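Local coordinates for uncharacterized hypothetical protein (Parabacteroides merdae, PDB 4EI0) that is of unknown function but belongs to the DUF4466 family and folds largely into antiparallel beta-sheets, at residues K147-D152 / F253-D258; D242-D247 / S306-K311. All blocks are in the same frame, centred on the assembly; numbering follows the deposited sequence.

Contact 1: K147-D152 / F253-D258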
loop_
_atom_site.group_PDB
_atom_site.type_symbol
_atom_site.label_atom_id
_atom_site.label_comp_id
_atom_site.label_asym_id
_atom_site.label_seq_id
_atom_site.Cartn_x
_atom_site.Cartn_y
_atom_site.Cartn_z
ATOM N N LYS B 147 -29.642 -10.975 -2.506
ATOM C CA LYS B 147 -30.569 -12.101 -2.266
ATOM C C LYS B 147 -29.851 -13.204 -1.517
ATOM O O LYS B 147 -28.747 -13.586 -1.867
ATOM C CB LYS B 147 -31.157 -12.637 -3.598
ATOM N N ILE B 148 -30.464 -13.717 -0.448
ATOM C CA ILE B 148 -29.896 -14.860 0.289
ATOM C C ILE B 148 -30.727 -16.092 -0.163
ATOM O O ILE B 148 -31.981 -16.050 -0.209
ATOM C CB ILE B 148 -30.006 -14.650 1.829
ATOM C CG1 ILE B 148 -29.382 -13.302 2.267
ATOM C CG2 ILE B 148 -29.442 -15.822 2.591
ATOM C CD1 ILE B 148 -27.917 -13.102 1.935
ATOM N N SER B 149 -30.029 -17.154 -0.516
ATOM C CA SER B 149 -30.596 -18.362 -1.018
ATOM C C SER B 149 -31.453 -19.030 0.081
ATOM O O SER B 149 -31.218 -18.821 1.247
ATOM C CB SER B 149 -29.459 -19.286 -1.368
ATOM O OG SER B 149 -29.931 -20.546 -1.781
ATOM N N LYS B 150 -32.390 -19.877 -0.336
ATOM C CA LYS B 150 -33.090 -20.830 0.562
ATOM C C LYS B 150 -32.314 -22.107 0.811
ATOM O O LYS B 150 -32.688 -22.935 1.664
ATOM C CB LYS B 150 -34.447 -21.209 -0.019
ATOM C CG LYS B 150 -35.461 -20.064 -0.014
ATOM C CD LYS B 150 -36.841 -20.458 -0.562
ATOM C CE LYS B 150 -37.215 -21.920 -0.296
ATOM N NZ LYS B 150 -38.667 -22.185 -0.527
HETATM N N MSE B 151 -31.232 -22.290 0.081
HETATM C CA MSE B 151 -30.551 -23.581 0.098
HETATM C C MSE B 151 -29.796 -23.822 1.391
HETATM O O MSE B 151 -29.395 -22.885 2.084
HETATM C CB MSE B 151 -29.569 -23.698 -1.066
HETATM C CG MSE B 151 -30.201 -23.811 -2.410
HETATM SE SE MSE B 151 -28.898 -24.004 -3.874
HETATM C CE MSE B 151 -27.943 -22.274 -3.565
ATOM N N ASP B 152 -29.643 -25.100 1.707
ATOM C CA ASP B 152 -28.674 -25.602 2.667
ATOM C C ASP B 152 -27.575 -26.290 1.918
ATOM O O ASP B 152 -27.805 -26.833 0.824
ATOM C CB ASP B 152 -29.313 -26.622 3.594
ATOM C CG ASP B 152 -30.132 -25.978 4.712
ATOM O OD1 ASP B 152 -29.554 -25.221 5.506
ATOM O OD2 ASP B 152 -31.357 -26.243 4.803
ATOM N N PHE B 253 -22.687 -22.556 -10.843
ATOM C CA PHE B 253 -23.323 -22.699 -9.553
ATOM C C PHE B 253 -24.746 -23.202 -9.768
ATOM O O PHE B 253 -25.470 -22.700 -10.637
ATOM C CB PHE B 253 -23.368 -21.357 -8.833
ATOM C CG PHE B 253 -22.009 -20.736 -8.606
ATOM C CD1 PHE B 253 -21.462 -19.884 -9.529
ATOM C CD2 PHE B 253 -21.297 -21.008 -7.460
ATOM C CE1 PHE B 253 -20.231 -19.301 -9.308
ATOM C CE2 PHE B 253 -20.037 -20.452 -7.248
ATOM C CZ PHE B 253 -19.519 -19.595 -8.181
ATOM N N ILE B 254 -25.143 -24.150 -8.942
ATOM C CA ILE B 254 -26.544 -24.533 -8.817
ATOM C C ILE B 254 -27.172 -23.557 -7.860
ATOM O O ILE B 254 -26.677 -23.367 -6.723
ATOM C CB ILE B 254 -26.688 -25.956 -8.265
ATOM C CG1 ILE B 254 -26.016 -26.949 -9.229
ATOM C CG2 ILE B 254 -28.151 -26.334 -8.019
ATOM C CD1 ILE B 254 -25.774 -28.280 -8.546
ATOM N N ASP B 255 -28.253 -22.944 -8.295
ATOM C CA ASP B 255 -28.941 -21.954 -7.469
ATOM C C ASP B 255 -30.383 -22.429 -7.242
ATOM O O ASP B 255 -30.816 -23.524 -7.716
ATOM C CB ASP B 255 -28.856 -20.536 -8.103
ATOM C CG ASP B 255 -29.078 -19.380 -7.084
ATOM O OD1 ASP B 255 -29.428 -19.618 -5.911
ATOM O OD2 ASP B 255 -28.928 -18.211 -7.492
ATOM N N ASP B 256 -31.129 -21.629 -6.500
ATOM C CA ASP B 256 -32.518 -21.953 -6.194
ATOM C C ASP B 256 -33.367 -22.260 -7.459
ATOM O O ASP B 256 -34.183 -23.140 -7.451
ATOM C CB ASP B 256 -33.177 -20.807 -5.410
ATOM C CG ASP B 256 -32.509 -20.529 -4.033
ATOM O OD1 ASP B 256 -31.330 -20.852 -3.801
ATOM O OD2 ASP B 256 -33.223 -19.984 -3.155
ATOM N N LEU B 257 -33.201 -21.490 -8.518
ATOM C CA LEU B 257 -34.068 -21.633 -9.693
ATOM C C LEU B 257 -33.857 -23.006 -10.372
ATOM O O LEU B 257 -34.800 -23.615 -10.860
ATOM C CB LEU B 257 -33.827 -20.474 -10.678
ATOM C CG LEU B 257 -34.508 -20.570 -12.063
ATOM C CD1 LEU B 257 -36.022 -20.439 -11.885
ATOM C CD2 LEU B 257 -33.920 -19.559 -13.054
ATOM N N ASP B 258 -32.620 -23.494 -10.367
ATOM C CA ASP B 258 -32.283 -24.813 -10.907
ATOM C C ASP B 258 -33.041 -25.911 -10.152
ATOM O O ASP B 258 -33.488 -26.876 -10.757
ATOM C CB ASP B 258 -30.781 -25.072 -10.780
ATOM C CG ASP B 258 -29.955 -24.034 -11.530
ATOM O OD1 ASP B 258 -30.195 -23.854 -12.732
ATOM O OD2 ASP B 258 -29.078 -23.370 -10.926
#
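Asp-256 grips Ser-149 and Lys-150 of the linker through its two carboxylate oxygens. Asp-256 OD2 takes the backbone N of Lys-150 at 2.9 Å on the syn lone pair, an almost straight bond (N-H...acceptor angle 175°) that by itself should hold the carboxylate in its orientation. Asp-256 OD1 takes the hydroxyl OG of Ser-149; the modelled 2.5 Å is very short, and the exact length is doubtful. The short aspartate side chain, with CG anti to its carbonyl carbon (chi1 -62°), reaches the linker directly from the helix.

Ser-149 OG is also an acceptor: Met-151 N reaches it at 2.9 Å, which makes an ST turn. Serine suits the place because one small hydroxyl both receives from its own turn and gives to the aspartate. This turn lies in the short linker between strand 138-147 and strand 152-159, the edge strands of two different sheets, and docks on the first turn of helix 256-261. Asp-258 OD2 takes the backbone N of Asp-255 at 2.8 Å, tying that turn back to its N-cap residue. Acidic residues so near a helix N terminus probably gain from the local positive potential.

Selenomethionine Met-151 lays an apolar chain in van der Waals contact with polar oxygens. Met-151 CG lies 3.5 Å from Asp-256 OD1, and the bend at chi3 (-60°) brings Met-151 CE to 3.6 Å from Ile-254 O. Phe-259 and Pro-29 give the same side chain apolar neighbours. Lys-150 offers its aliphatic base, Lys-150 CB lying 3.6 Å from Asp-256 OD2, while its amine leads off to the carbonyl O of Lys-311.

Contact 2: D242-D247 / S306-K311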
loop_
_atom_site.group_PDB
_atom_site.type_symbol
_atom_site.label_atom_id
_atom_site.label_comp_id
_atom_site.label_asym_id
_atom_site.label_seq_id
_atom_site.Cartn_x
_atom_site.Cartn_y
_atom_site.Cartn_z
ATOM N N ASP B 242 -20.192 -28.046 -9.301
ATOM C CA ASP B 242 -20.683 -26.853 -8.726
ATOM C C ASP B 242 -19.475 -26.292 -7.987
ATOM O O ASP B 242 -18.764 -27.025 -7.282
ATOM C CB ASP B 242 -21.846 -27.228 -7.815
ATOM C CG ASP B 242 -22.325 -26.063 -6.983
ATOM O OD1 ASP B 242 -21.583 -25.618 -6.099
ATOM O OD2 ASP B 242 -23.432 -25.577 -7.261
ATOM N N ARG B 243 -19.225 -25.015 -8.162
ATOM C CA ARG B 243 -17.988 -24.416 -7.625
ATOM C C ARG B 243 -17.973 -24.449 -6.086
ATOM O O ARG B 243 -16.924 -24.646 -5.468
ATOM C CB ARG B 243 -17.838 -22.964 -8.125
ATOM C CG ARG B 243 -16.436 -22.480 -8.496
ATOM C CD ARG B 243 -15.347 -22.962 -7.545
ATOM N NE ARG B 243 -14.092 -22.221 -7.713
ATOM C CZ ARG B 243 -13.080 -22.232 -6.841
ATOM N NH1 ARG B 243 -13.151 -22.914 -5.698
ATOM N NH2 ARG B 243 -11.986 -21.530 -7.111
ATOM N N GLN B 244 -19.140 -24.327 -5.474
ATOM C CA GLN B 244 -19.229 -24.372 -4.010
ATOM C C GLN B 244 -19.087 -25.775 -3.501
ATOM O O GLN B 244 -18.524 -26.004 -2.454
ATOM C CB GLN B 244 -20.547 -23.730 -3.529
ATOM C CG GLN B 244 -20.571 -22.263 -3.828
ATOM C CD GLN B 244 -21.913 -21.584 -3.643
ATOM O OE1 GLN B 244 -22.950 -22.048 -4.127
ATOM N NE2 GLN B 244 -21.873 -20.387 -3.074
ATOM N N LEU B 245 -19.625 -26.751 -4.224
ATOM C CA LEU B 245 -19.548 -28.123 -3.737
ATOM C C LEU B 245 -18.212 -28.823 -4.019
ATOM O O LEU B 245 -17.860 -29.760 -3.310
ATOM C CB LEU B 245 -20.702 -28.965 -4.326
ATOM C CG LEU B 245 -22.133 -28.598 -3.912
ATOM C CD1 LEU B 245 -23.067 -29.409 -4.769
ATOM C CD2 LEU B 245 -22.362 -28.873 -2.455
ATOM N N SER B 246 -17.514 -28.421 -5.076
ATOM C CA SER B 246 -16.337 -29.158 -5.550
ATOM C C SER B 246 -15.028 -28.384 -5.466
ATOM O O SER B 246 -13.949 -28.972 -5.598
ATOM C CB SER B 246 -16.544 -29.563 -7.000
ATOM O OG SER B 246 -16.182 -28.478 -7.811
ATOM N N ASP B 247 -15.108 -27.074 -5.259
ATOM C CA ASP B 247 -13.897 -26.252 -5.170
ATOM C C ASP B 247 -12.945 -26.483 -6.372
ATOM O O ASP B 247 -11.739 -26.548 -6.203
ATOM C CB ASP B 247 -13.149 -26.496 -3.836
ATOM C CG ASP B 247 -13.901 -25.980 -2.627
ATOM O OD1 ASP B 247 -13.571 -24.877 -2.135
ATOM O OD2 ASP B 247 -14.810 -26.686 -2.152
ATOM N N SER B 306 -20.737 -34.072 -1.137
ATOM C CA SER B 306 -21.176 -32.741 -0.775
ATOM C C SER B 306 -22.581 -32.515 -1.360
ATOM O O SER B 306 -22.864 -32.968 -2.447
ATOM C CB SER B 306 -20.210 -31.732 -1.356
ATOM O OG SER B 306 -18.897 -31.991 -0.865
ATOM N N VAL B 307 -23.447 -31.801 -0.659
ATOM C CA VAL B 307 -24.895 -31.746 -1.010
ATOM C C VAL B 307 -25.409 -30.342 -0.876
ATOM O O VAL B 307 -25.091 -29.661 0.097
ATOM C CB VAL B 307 -25.716 -32.687 -0.086
ATOM C CG1 VAL B 307 -27.228 -32.600 -0.334
ATOM C CG2 VAL B 307 -25.207 -34.115 -0.157
ATOM N N LYS B 308 -26.143 -29.885 -1.883
ATOM C CA LYS B 308 -27.031 -28.751 -1.788
ATOM C C LYS B 308 -28.440 -29.282 -1.682
ATOM O O LYS B 308 -28.788 -30.254 -2.361
ATOM C CB LYS B 308 -26.923 -27.860 -2.986
ATOM C CG LYS B 308 -25.752 -26.902 -2.904
ATOM C CD LYS B 308 -25.534 -26.102 -4.167
ATOM C CE LYS B 308 -24.499 -24.980 -3.997
ATOM N NZ LYS B 308 -24.324 -24.189 -5.240
ATOM N N ARG B 309 -29.224 -28.695 -0.780
ATOM C CA ARG B 309 -30.671 -29.093 -0.605
ATOM C C ARG B 309 -31.556 -27.861 -0.675
ATOM O O ARG B 309 -31.161 -26.779 -0.232
ATOM C CB ARG B 309 -30.840 -29.799 0.726
ATOM C CG ARG B 309 -32.242 -30.346 0.985
ATOM C CD ARG B 309 -32.458 -30.833 2.405
ATOM N NE ARG B 309 -32.428 -29.748 3.363
ATOM C CZ ARG B 309 -32.644 -29.866 4.673
ATOM N NH1 ARG B 309 -32.950 -31.034 5.209
ATOM N NH2 ARG B 309 -32.552 -28.783 5.451
ATOM N N TYR B 310 -32.753 -28.014 -1.244
ATOM C CA TYR B 310 -33.688 -26.920 -1.421
ATOM C C TYR B 310 -35.088 -27.430 -1.024
ATOM O O TYR B 310 -35.546 -28.460 -1.520
ATOM C CB TYR B 310 -33.668 -26.461 -2.896
ATOM C CG TYR B 310 -34.637 -25.346 -3.248
ATOM C CD1 TYR B 310 -34.292 -24.054 -3.092
ATOM C CD2 TYR B 310 -35.914 -25.630 -3.701
ATOM C CE1 TYR B 310 -35.178 -23.027 -3.402
ATOM C CE2 TYR B 310 -36.808 -24.634 -4.006
ATOM C CZ TYR B 310 -36.433 -23.318 -3.829
ATOM O OH TYR B 310 -37.292 -22.301 -4.140
ATOM N N LYS B 311 -35.727 -26.713 -0.118
ATOM C CA LYS B 311 -37.075 -27.015 0.322
ATOM C C LYS B 311 -38.098 -26.449 -0.636
ATOM O O LYS B 311 -38.197 -25.225 -0.834
ATOM C CB LYS B 311 -37.348 -26.435 1.716
ATOM C CG LYS B 311 -38.708 -26.934 2.284
ATOM C CD LYS B 311 -39.293 -26.044 3.360
ATOM C CE LYS B 311 -39.452 -26.752 4.696
ATOM N NZ LYS B 311 -38.445 -26.235 5.676
#
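The amine of Lys-308 meets two flat groups, the carboxylate of Asp-242 and the amide of Gln-244. Lys-308 NZ comes in near the carboxylate edge, on the syn side of Asp-242 OD2 at 2.6 Å and 20° out of plane, a salt bridge. It is displaced to the same face as Leu-245 N, which bonds to Asp-242 OD1 at 2.9 Å on the anti side, 22° out of plane. A weak bond from Gln-244 N comes from across the plane. Asp-242 CG, anti to the backbone N, carries the carboxylate to these helix N-H groups. Lys-308 NZ lies in the carbonyl plane of Gln-244, 2.8 Å from Gln-244 OE1. Lysine suits this buried place because its extended chain reaches from strand to helix, and Ile-254 O gives its amine a third acceptor.

Next to the polar group, Leu-245 CD2 lies 3.6 Å from Val-307 N and 3.7 Å from Ser-306 CB. Leu-245 CD2 also meets Lys-308 CG at 3.9 Å. Small Ser-306 lets the leucine close to the strand, and its OG bonds to Asn-296. The whole is a short helix, N-capped by Asp-242, laid on one face of an antiparallel sheet through alternate residues of strand 302-311.

From the N terminus the segments come as 147-152, 242-247, 253-258 and 306-311, so the loops closed by the two contacts cross. Contact 1 closes a loop of 100 intervening residues, bringing the start of helix 256-261 back to the linker between two sheets. Contact 2 closes one of 58, from helix 243-246 to the last strand, 302-311. Their centres lie about 10 Å apart and direct bonds join them: Ile-254 N probably donates to Asp-242 OD2 (2.8 Å), and Asp-152 OD2 forms a salt bridge with Arg-309 NH2 (2.9 Å). Together they tie helices 243-246 and 256-261 and the linker to the sheet containing strands 152-159 and 302-311.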